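Hypothetical protein, IPT/TIG domain protein (Bacteroides ovatus, PDB 4HW6) is of unknown function but probably serves as an auxiliary nutrient-binding protein, perhaps for carbohydrate, that joins an IPT/TIG domain to a six-bladed beta-propeller. Local coordinates at residues 127-132 with 171-176; 142-147 with 404-409; 153-158 with 165-170. All coordinates share one frame; numbering follows the deposited sequence. Where two conformers were deposited one is given.

Contact 1: 127-132 with 171-176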
loop_
_atom_site.group_PDB
_atom_site.type_symbol
_atom_site.label_atom_id
_atom_site.label_comp_id
_atom_site.label_asym_id
_atom_site.label_seq_id
_atom_site.Cartn_x
_atom_site.Cartn_y
_atom_site.Cartn_z
ATOM N N VAL A 127 -13.266 16.481 -12.424
ATOM C CA VAL A 127 -12.724 15.224 -12.886
ATOM C C VAL A 127 -11.967 15.457 -14.205
ATOM O O VAL A 127 -12.548 15.849 -15.213
ATOM C CB VAL A 127 -13.817 14.157 -13.034
ATOM C CG1 VAL A 127 -13.272 12.907 -13.711
ATOM C CG2 VAL A 127 -14.436 13.828 -11.676
ATOM N N LEU A 128 -10.659 15.236 -14.177
ATOM C CA LEU A 128 -9.808 15.419 -15.346
ATOM C C LEU A 128 -8.488 14.684 -15.223
ATOM O O LEU A 128 -8.005 14.416 -14.117
ATOM C CB LEU A 128 -9.482 16.882 -15.595
ATOM C CG LEU A 128 -8.613 17.627 -14.573
ATOM C CD1 LEU A 128 -7.907 18.809 -15.217
ATOM C CD2 LEU A 128 -9.463 18.119 -13.434
ATOM N N ALA A 129 -7.927 14.363 -16.390
ATOM C CA ALA A 129 -6.554 13.894 -16.492
ATOM C C ALA A 129 -5.642 15.102 -16.280
ATOM O O ALA A 129 -5.893 16.191 -16.799
ATOM C CB ALA A 129 -6.297 13.290 -17.867
ATOM N N GLY A 130 -4.590 14.905 -15.509
ATOM C CA GLY A 130 -3.602 15.933 -15.322
ATOM C C GLY A 130 -2.404 15.495 -14.488
ATOM O O GLY A 130 -2.351 14.362 -14.007
ATOM N N PRO A 131 -1.459 16.419 -14.300
ATOM C CA PRO A 131 -0.304 16.239 -13.424
ATOM C C PRO A 131 -0.718 15.890 -12.014
ATOM O O PRO A 131 -1.819 16.251 -11.589
ATOM C CB PRO A 131 0.377 17.620 -13.428
ATOM C CG PRO A 131 -0.100 18.295 -14.664
ATOM C CD PRO A 131 -1.474 17.751 -14.932
ATOM N N PHE A 132 0.178 15.233 -11.278
ATOM C CA PHE A 132 -0.052 14.904 -9.872
ATOM C C PHE A 132 -0.594 16.105 -9.076
ATOM O O PHE A 132 -1.497 15.950 -8.259
ATOM C CB PHE A 132 1.256 14.427 -9.201
ATOM C CG PHE A 132 1.588 12.965 -9.412
ATOM C CD1 PHE A 132 0.961 12.187 -10.386
ATOM C CD2 PHE A 132 2.559 12.367 -8.622
ATOM C CE1 PHE A 132 1.290 10.850 -10.546
ATOM C CE2 PHE A 132 2.879 11.039 -8.785
ATOM C CZ PHE A 132 2.250 10.282 -9.748
ATOM N N ASN A 171 6.100 10.065 -15.285
ATOM C CA ASN A 171 5.654 11.361 -15.802
ATOM C C ASN A 171 4.860 12.198 -14.791
ATOM O O ASN A 171 4.465 13.325 -15.099
ATOM C CB ASN A 171 4.851 11.142 -17.072
ATOM C CG ASN A 171 5.687 10.513 -18.149
ATOM O OD1 ASN A 171 6.731 11.042 -18.479
ATOM N ND2 ASN A 171 5.277 9.341 -18.644
ATOM N N GLN A 172 4.648 11.649 -13.596
ATOM C CA GLN A 172 3.910 12.337 -12.543
ATOM C C GLN A 172 2.576 12.854 -13.104
ATOM O O GLN A 172 2.263 14.037 -13.030
ATOM C CB GLN A 172 4.765 13.458 -11.957
ATOM C CG GLN A 172 6.098 12.974 -11.403
ATOM C CD GLN A 172 5.973 12.460 -9.984
ATOM O OE1 GLN A 172 5.702 13.234 -9.067
ATOM N NE2 GLN A 172 6.190 11.156 -9.787
ATOM N N TYR A 173 1.798 11.927 -13.661
ATOM C CA TYR A 173 0.551 12.250 -14.354
ATOM C C TYR A 173 -0.512 11.234 -13.983
ATOM O O TYR A 173 -0.200 10.059 -13.812
ATOM C CB TYR A 173 0.792 12.217 -15.858
ATOM C CG TYR A 173 -0.295 12.882 -16.670
ATOM C CD1 TYR A 173 -0.262 14.249 -16.900
ATOM C CD2 TYR A 173 -1.351 12.142 -17.225
ATOM C CE1 TYR A 173 -1.240 14.878 -17.666
ATOM C CE2 TYR A 173 -2.331 12.773 -17.992
ATOM C CZ TYR A 173 -2.270 14.132 -18.196
ATOM O OH TYR A 173 -3.244 14.768 -18.929
ATOM N N VAL A 174 -1.756 11.691 -13.831
ATOM C CA VAL A 174 -2.883 10.797 -13.551
ATOM C C VAL A 174 -3.859 10.864 -14.715
ATOM O O VAL A 174 -4.624 11.808 -14.827
ATOM C CB VAL A 174 -3.639 11.110 -12.242
ATOM C CG1 VAL A 174 -4.655 9.997 -11.951
ATOM C CG2 VAL A 174 -2.669 11.265 -11.058
ATOM N N ASP A 175 -3.819 9.844 -15.571
ATOM C CA ASP A 175 -4.635 9.818 -16.770
ATOM C C ASP A 175 -5.984 9.173 -16.490
ATOM O O ASP A 175 -6.210 8.551 -15.457
ATOM C CB ASP A 175 -3.917 9.032 -17.871
ATOM C CG ASP A 175 -4.264 9.511 -19.276
ATOM O OD1 ASP A 175 -5.112 10.417 -19.461
ATOM O OD2 ASP A 175 -3.660 8.961 -20.217
ATOM N N ILE A 176 -6.888 9.370 -17.429
ATOM C CA ILE A 176 -8.160 8.644 -17.507
ATOM C C ILE A 176 -8.060 7.679 -18.677
ATOM O O ILE A 176 -7.755 8.083 -19.816
ATOM C CB ILE A 176 -9.341 9.593 -17.776
ATOM C CG1 ILE A 176 -9.514 10.556 -16.591
ATOM C CG2 ILE A 176 -10.637 8.778 -18.029
ATOM C CD1 ILE A 176 -10.518 11.668 -16.820
#
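Phe132 and Gln172 meet at one end of this contact, while Tyr173 lies over Gly130 in the middle. The Phe132 ring sits on the backbone of Gln172. Gln172 CA is 3.6 Å from the centroid of the Phe132 ring, over the face, in a CH-pi contact. In one of two conformers, and so less certainly, the Gln172 side chain crosses the ring. Gln172 OE1 would then lie 3.3 Å from Phe132 CD2, the amide tipped 51° against the ring and NE2 bonded to Phe169 O. Phe132 CD1 also touches Val174 CG2 at 3.8 Å.

Tyr173 sends its ring the other way, with CG beside its own carbonyl carbon (chi1 -165°). One ring face rests on the Gly130 peptide, with Tyr173 CE1 3.4 Å from Gly130 C. The hydroxyl ends beside Ala129, Tyr173 OH to Ala129 CB 3.6 Å.

Between the two rings runs a short antiparallel ladder. Val174 N bonds almost straight to Gly130 O at 2.7 Å. Gly130 N gives a longer bond back to Val174 O, which Arg165 NH2 also uses. Phe132 N bonds to Gln172 O at 3.0 Å. Gln172 and Tyr173 together face Asp168 in a G1 beta bulge.

Strand 130-131 is the outermost strand of its sheet, paired to 173-177, which pairs in turn with 164-168. Phe132 packs against Val167 of strand 164-168 and also meets strand 109-115 of another sheet, Phe114 edge-to-face and Leu115.

Contact 2: 142-147 with 404-409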
loop_
_atom_site.group_PDB
_atom_site.type_symbol
_atom_site.label_atom_id
_atom_site.label_comp_id
_atom_site.label_asym_id
_atom_site.label_seq_id
_atom_site.Cartn_x
_atom_site.Cartn_y
_atom_site.Cartn_z
ATOM N N TRP A 142 -12.067 2.250 -6.697
ATOM C CA TRP A 142 -12.780 1.049 -6.305
ATOM C C TRP A 142 -11.844 -0.137 -6.041
ATOM O O TRP A 142 -11.945 -0.793 -5.007
ATOM C CB TRP A 142 -13.845 0.718 -7.372
ATOM C CG TRP A 142 -14.600 -0.540 -7.096
ATOM C CD1 TRP A 142 -14.559 -1.679 -7.834
ATOM C CD2 TRP A 142 -15.487 -0.789 -6.010
ATOM N NE1 TRP A 142 -15.359 -2.637 -7.266
ATOM C CE2 TRP A 142 -15.939 -2.122 -6.140
ATOM C CE3 TRP A 142 -15.955 -0.020 -4.945
ATOM C CZ2 TRP A 142 -16.838 -2.693 -5.249
ATOM C CZ3 TRP A 142 -16.850 -0.594 -4.054
ATOM C CH2 TRP A 142 -17.265 -1.922 -4.202
ATOM N N ARG A 143 -10.976 -0.449 -6.997
ATOM C CA ARG A 143 -9.961 -1.495 -6.837
ATOM C C ARG A 143 -8.685 -1.055 -7.545
ATOM O O ARG A 143 -8.734 -0.652 -8.717
ATOM C CB ARG A 143 -10.394 -2.825 -7.462
ATOM C CG ARG A 143 -11.650 -3.450 -6.889
ATOM C CD ARG A 143 -11.426 -3.997 -5.491
ATOM N NE ARG A 143 -12.647 -4.630 -4.958
ATOM C CZ ARG A 143 -13.522 -4.080 -4.113
ATOM N NH1 ARG A 143 -13.392 -2.839 -3.681
ATOM N NH2 ARG A 143 -14.558 -4.799 -3.688
HETATM N N MSE A 144 -7.551 -1.157 -6.845
HETATM C CA MSE A 144 -6.236 -0.761 -7.360
HETATM C C MSE A 144 -5.359 -1.945 -7.705
HETATM O O MSE A 144 -5.460 -3.019 -7.087
HETATM C CB MSE A 144 -5.432 -0.013 -6.280
HETATM C CG MSE A 144 -5.903 1.297 -5.935
HETATM SE SE MSE A 144 -4.835 1.907 -4.389
HETATM C CE MSE A 144 -5.520 3.708 -4.493
HETATM N N MSE A 145 -4.459 -1.728 -8.664
HETATM C CA MSE A 145 -3.444 -2.733 -8.990
HETATM C C MSE A 145 -2.240 -2.089 -9.686
HETATM O O MSE A 145 -2.385 -1.337 -10.654
HETATM C CB MSE A 145 -4.105 -3.762 -9.901
HETATM C CG MSE A 145 -3.252 -4.823 -10.443
HETATM SE SE MSE A 145 -2.979 -6.283 -9.221
HETATM C CE MSE A 145 -4.461 -6.106 -7.998
ATOM N N PHE A 146 -1.034 -2.390 -9.198
ATOM C CA PHE A 146 0.172 -2.043 -9.924
ATOM C C PHE A 146 0.333 -2.988 -11.127
ATOM O O PHE A 146 0.049 -4.191 -11.031
ATOM C CB PHE A 146 1.423 -2.163 -9.019
ATOM C CG PHE A 146 1.712 -0.940 -8.191
ATOM C CD1 PHE A 146 2.292 0.166 -8.774
ATOM C CD2 PHE A 146 1.476 -0.923 -6.825
ATOM C CE1 PHE A 146 2.584 1.297 -8.031
ATOM C CE2 PHE A 146 1.780 0.208 -6.075
ATOM C CZ PHE A 146 2.326 1.309 -6.682
ATOM N N ASP A 147 0.819 -2.451 -12.239
ATOM C CA ASP A 147 1.301 -3.268 -13.352
ATOM C C ASP A 147 2.551 -4.000 -12.864
ATOM O O ASP A 147 3.537 -3.354 -12.513
ATOM C CB ASP A 147 1.578 -2.382 -14.562
ATOM C CG ASP A 147 2.208 -3.126 -15.739
ATOM O OD1 ASP A 147 2.610 -4.307 -15.618
ATOM O OD2 ASP A 147 2.292 -2.489 -16.802
ATOM N N PRO A 404 -12.778 4.050 3.056
ATOM C CA PRO A 404 -11.602 3.515 2.414
ATOM C C PRO A 404 -11.948 2.190 1.763
ATOM O O PRO A 404 -12.556 1.344 2.414
ATOM C CB PRO A 404 -10.631 3.314 3.578
ATOM C CG PRO A 404 -11.475 3.145 4.782
ATOM C CD PRO A 404 -12.748 3.897 4.518
ATOM N N THR A 405 -11.544 1.982 0.514
ATOM C CA THR A 405 -12.044 0.874 -0.274
ATOM C C THR A 405 -10.965 0.055 -0.971
ATOM O O THR A 405 -10.971 -1.166 -0.914
ATOM C CB THR A 405 -13.052 1.405 -1.312
ATOM O OG1 THR A 405 -14.108 2.084 -0.614
ATOM C CG2 THR A 405 -13.648 0.291 -2.149
ATOM N N SER A 406 -10.035 0.730 -1.617
ATOM C CA SER A 406 -8.987 0.109 -2.362
ATOM C C SER A 406 -7.640 0.306 -1.667
ATOM O O SER A 406 -7.449 1.248 -0.867
ATOM C CB SER A 406 -8.987 0.680 -3.793
ATOM O OG SER A 406 -8.791 2.086 -3.780
ATOM N N ILE A 407 -6.710 -0.599 -1.942
ATOM C CA ILE A 407 -5.422 -0.596 -1.300
ATOM C C ILE A 407 -4.351 -1.177 -2.229
ATOM O O ILE A 407 -4.578 -2.140 -2.968
ATOM C CB ILE A 407 -5.471 -1.312 0.077
ATOM C CG1 ILE A 407 -4.145 -1.191 0.830
ATOM C CG2 ILE A 407 -5.914 -2.782 -0.089
ATOM C CD1 ILE A 407 -4.230 -1.640 2.291
ATOM N N ALA A 408 -3.168 -0.584 -2.168
ATOM C CA ALA A 408 -1.983 -1.103 -2.848
ATOM C C ALA A 408 -0.750 -0.849 -1.984
ATOM O O ALA A 408 -0.731 0.097 -1.179
ATOM C CB ALA A 408 -1.832 -0.460 -4.224
ATOM N N TYR A 409 0.242 -1.730 -2.079
ATOM C CA TYR A 409 1.489 -1.537 -1.366
ATOM C C TYR A 409 2.608 -1.352 -2.361
ATOM O O TYR A 409 2.854 -2.218 -3.202
ATOM C CB TYR A 409 1.798 -2.712 -0.413
ATOM C CG TYR A 409 3.025 -2.413 0.407
ATOM C CD1 TYR A 409 2.981 -1.505 1.463
ATOM C CD2 TYR A 409 4.241 -2.981 0.096
ATOM C CE1 TYR A 409 4.116 -1.196 2.189
ATOM C CE2 TYR A 409 5.381 -2.692 0.847
ATOM C CZ TYR A 409 5.303 -1.792 1.893
ATOM O OH TYR A 409 6.465 -1.482 2.600
HETATM O O HOH W 1 -3.552 -3.507 -5.116
#
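Thr405 CG2 packs against Trp142 and Arg143 where two sheets of the beta-propeller meet. Strands 143-146 and 404-410 are each the outermost strand of their own sheet. Segments 143-146 and 404-409 run nearly parallel, 9° apart, consistent with inner strands of adjacent blades.

Thr405 CG2 lies 3.6 Å from Trp142 CE3. Thr405 CG2 also meets the edge of the Arg143 guanidinium, 3.5 Å from Arg143 NH1. Farther along, Met144, a selenomethionine, reaches across with its chain extended beyond CG. Met144 SE rests 3.8 Å from Ala408 CB, and its CG and CE lie by Ser406 OG. Phe146 CE2 approaches the same Ala408 CB at 4.1 Å.

In the next layer, Arg143 bends at chi2 (-71°), which folds the guanidinium back over one face of the Trp142 indole. From there Arg143 NH1 bonds to Trp142 O at 2.8 Å and also to Asn338 OD1. A leucine in place of Arg143 would probably leave Trp142 O and Asn338 OD1 without this donor and take the guanidinium off the indole face. Trp142 and Arg143 both face Val158 in a classic beta bulge. Ser406 OG bonds to Ile141 O, and Thr405 OG1 to His403 O.

Gln339 of strand 337-344 links both strands, through NE2 to Met144 O and OE1 to Ile407 N. One water also bridges the strands, donating to Met144 O at 2.8 Å and to Ile407 O at 2.7 Å.

Contact 3: 153-158 with 165-170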
loop_
_atom_site.group_PDB
_atom_site.type_symbol
_atom_site.label_atom_id
_atom_site.label_comp_id
_atom_site.label_asym_id
_atom_site.label_seq_id
_atom_site.Cartn_x
_atom_site.Cartn_y
_atom_site.Cartn_z
ATOM N N ASP A 153 5.875 1.727 -11.140
ATOM C CA ASP A 153 5.725 3.019 -11.818
ATOM C C ASP A 153 4.344 3.254 -12.449
ATOM O O ASP A 153 4.052 4.367 -12.864
ATOM C CB ASP A 153 6.812 3.231 -12.855
ATOM C CG ASP A 153 8.174 3.553 -12.230
ATOM O OD1 ASP A 153 8.246 4.001 -11.059
ATOM O OD2 ASP A 153 9.176 3.349 -12.923
ATOM N N ASP A 154 3.517 2.220 -12.518
ATOM C CA ASP A 154 2.174 2.359 -13.059
ATOM C C ASP A 154 1.159 1.671 -12.176
ATOM O O ASP A 154 1.154 0.436 -12.030
ATOM C CB ASP A 154 2.103 1.846 -14.493
ATOM C CG ASP A 154 3.045 2.582 -15.411
ATOM O OD1 ASP A 154 2.748 3.727 -15.835
ATOM O OD2 ASP A 154 4.134 2.032 -15.657
ATOM N N LEU A 155 0.322 2.495 -11.561
ATOM C CA LEU A 155 -0.775 2.071 -10.690
ATOM C C LEU A 155 -2.096 2.404 -11.352
ATOM O O LEU A 155 -2.316 3.529 -11.803
ATOM C CB LEU A 155 -0.719 2.820 -9.375
ATOM C CG LEU A 155 -1.829 2.587 -8.375
ATOM C CD1 LEU A 155 -1.747 1.160 -7.834
ATOM C CD2 LEU A 155 -1.688 3.602 -7.239
ATOM N N TYR A 156 -2.977 1.421 -11.425
ATOM C CA TYR A 156 -4.263 1.587 -12.084
ATOM C C TYR A 156 -5.378 1.377 -11.086
ATOM O O TYR A 156 -5.234 0.619 -10.118
ATOM C CB TYR A 156 -4.428 0.560 -13.208
ATOM C CG TYR A 156 -3.434 0.700 -14.321
ATOM C CD1 TYR A 156 -3.690 1.524 -15.410
ATOM C CD2 TYR A 156 -2.233 0.006 -14.297
ATOM C CE1 TYR A 156 -2.790 1.661 -16.444
ATOM C CE2 TYR A 156 -1.310 0.148 -15.328
ATOM C CZ TYR A 156 -1.604 0.963 -16.402
ATOM O OH TYR A 156 -0.713 1.124 -17.430
ATOM N N TRP A 157 -6.526 1.990 -11.345
ATOM C CA TRP A 157 -7.721 1.615 -10.618
ATOM C C TRP A 157 -8.962 1.672 -11.446
ATOM O O TRP A 157 -9.071 2.517 -12.321
ATOM C CB TRP A 157 -7.908 2.372 -9.297
ATOM C CG TRP A 157 -8.285 3.820 -9.347
ATOM C CD1 TRP A 157 -9.517 4.352 -9.592
ATOM C CD2 TRP A 157 -7.432 4.919 -9.042
ATOM N NE1 TRP A 157 -9.479 5.724 -9.469
ATOM C CE2 TRP A 157 -8.213 6.100 -9.136
ATOM C CE3 TRP A 157 -6.093 5.028 -8.713
ATOM C CZ2 TRP A 157 -7.690 7.352 -8.902
ATOM C CZ3 TRP A 157 -5.568 6.312 -8.479
ATOM C CH2 TRP A 157 -6.374 7.442 -8.585
ATOM N N VAL A 158 -9.845 0.705 -11.201
ATOM C CA VAL A 158 -11.196 0.733 -11.757
ATOM C C VAL A 158 -12.058 1.618 -10.886
ATOM O O VAL A 158 -11.804 1.764 -9.675
ATOM C CB VAL A 158 -11.837 -0.657 -11.845
ATOM C CG1 VAL A 158 -11.161 -1.497 -12.932
ATOM C CG2 VAL A 158 -11.777 -1.390 -10.502
ATOM N N ARG A 165 -8.623 5.008 -13.805
ATOM C CA ARG A 165 -7.484 5.942 -13.743
ATOM C C ARG A 165 -6.138 5.230 -13.792
ATOM O O ARG A 165 -6.023 4.046 -13.433
ATOM C CB ARG A 165 -7.550 6.810 -12.475
ATOM C CG ARG A 165 -8.871 7.556 -12.269
ATOM C CD ARG A 165 -9.197 8.515 -13.391
ATOM N NE ARG A 165 -8.201 9.578 -13.557
ATOM C CZ ARG A 165 -8.381 10.867 -13.237
ATOM N NH1 ARG A 165 -9.517 11.301 -12.692
ATOM N NH2 ARG A 165 -7.396 11.734 -13.438
ATOM N N HIS A 166 -5.140 5.980 -14.232
ATOM C CA HIS A 166 -3.756 5.479 -14.366
ATOM C C HIS A 166 -2.802 6.498 -13.756
ATOM O O HIS A 166 -2.652 7.601 -14.284
ATOM C CB HIS A 166 -3.441 5.270 -15.825
ATOM C CG HIS A 166 -1.996 5.010 -16.115
ATOM N ND1 HIS A 166 -1.417 5.352 -17.317
ATOM C CD2 HIS A 166 -1.013 4.451 -15.369
ATOM C CE1 HIS A 166 -0.137 5.010 -17.303
ATOM N NE2 HIS A 166 0.139 4.467 -16.129
ATOM N N VAL A 167 -2.163 6.101 -12.668
ATOM C CA VAL A 167 -1.157 6.899 -12.020
ATOM C C VAL A 167 0.194 6.506 -12.624
ATOM O O VAL A 167 0.645 5.370 -12.462
ATOM C CB VAL A 167 -1.148 6.694 -10.495
ATOM C CG1 VAL A 167 -0.058 7.525 -9.863
ATOM C CG2 VAL A 167 -2.511 7.033 -9.868
ATOM N N ASP A 168 0.816 7.456 -13.312
ATOM C CA ASP A 168 2.097 7.290 -14.012
ATOM C C ASP A 168 3.171 8.017 -13.213
ATOM O O ASP A 168 3.280 9.244 -13.265
ATOM C CB ASP A 168 1.947 7.875 -15.415
ATOM C CG ASP A 168 3.219 7.834 -16.250
ATOM O OD1 ASP A 168 4.331 7.581 -15.740
ATOM O OD2 ASP A 168 3.090 8.119 -17.450
ATOM N N PHE A 169 3.987 7.269 -12.482
ATOM C CA PHE A 169 4.975 7.887 -11.588
ATOM C C PHE A 169 6.137 8.541 -12.334
ATOM O O PHE A 169 6.699 9.534 -11.866
ATOM C CB PHE A 169 5.495 6.860 -10.571
ATOM C CG PHE A 169 4.517 6.523 -9.479
ATOM C CD1 PHE A 169 3.521 5.577 -9.680
ATOM C CD2 PHE A 169 4.588 7.142 -8.240
ATOM C CE1 PHE A 169 2.616 5.247 -8.685
ATOM C CE2 PHE A 169 3.696 6.799 -7.232
ATOM C CZ PHE A 169 2.698 5.860 -7.448
ATOM N N VAL A 170 6.511 7.983 -13.491
ATOM C CA VAL A 170 7.652 8.501 -14.251
ATOM C C VAL A 170 7.308 9.907 -14.750
ATOM O O VAL A 170 8.110 10.827 -14.635
ATOM C CB VAL A 170 8.018 7.576 -15.435
ATOM C CG1 VAL A 170 8.981 8.248 -16.420
ATOM C CG2 VAL A 170 8.609 6.270 -14.909
HETATM O O HOH W 2 5.258 5.400 -15.180
#
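Trp157 and Arg165 lie side by side on the closely packed face of this strand pair. Arg165 CB sits over one face of the indole, 3.8 Å from the centroid of the six-membered ring of Trp157, in a CH-pi contact. Arg165 CG follows along the ring, 3.4 Å from Trp157 NE1. The chain then bends at chi2 and chi3 (-60° and -61°), which carries the guanidinium away from Trp157. Its NE bonds to Asp175 O and its NH2 to Leu128 O. Val167 presses CG2 against Trp157 CZ3 at 3.4 Å. Leu155 CB fills in between Val167 CB and the edge of the Phe169 ring. Phe146 touches Leu155 and Phe169, and Phe138 meets Trp157 edge-to-face.

The other face is more polar and partly open to solvent. Tyr156 and His166 point the same way and form an offset stack, with planes 15° apart. His166 and Asp154 are partly exposed. His166 NE2 donates to Asp154 OD1 at 2.7 Å. The oxygen lies in the imidazole plane but is met on the anti side of the carboxylate. The stack and this bond together fix the turn of the imidazole. Asp168 brings a second carboxylate near, OD1 to Asp154 OD1 4.2 Å, while its OD2 is bonded to Asn171 ND2. The two charges would probably raise each other's proton affinity, and the His166 N-H is likely to ease this for Asp154.

At Asp153 the backbone is firm, with Phe169 N bonded to Asp153 O at 2.9 Å. The side chains there are looser. Asp153 OD2 only brushes the exposed Val170, 3.6 Å from Val170 CG2, while OD1 forms salt bridges with Lys412 and Arg413.

Paired backbone bonds join Leu155 with Val167 and Trp157 with Arg165. This is a regular antiparallel beta hairpin of two neighbouring non-edge strands, 154-158 and 164-168, within a propeller blade.

From the N terminus, the chain passes the IPT/TIG domain and enters the propeller before strand 130-131. This strand opens contact 1. Strand 143-146 follows and opens contact 2. The hairpin of contact 3 closes the shortest loop, and strand 173-177 then closes contact 1 around it. Contact 2 closes only at 404-409, after most of the propeller. Contact 3 is therefore nested inside both other loops, while contacts 1 and 2 cross. All three reach one antiparallel sheet. Contact 3 forms its middle and touches both others, contact 1 completes one edge, and contact 2 joins the opposite edge to the sheet containing 404-410. Contacts 1 and 2 have centres about 17 Å apart and do not touch.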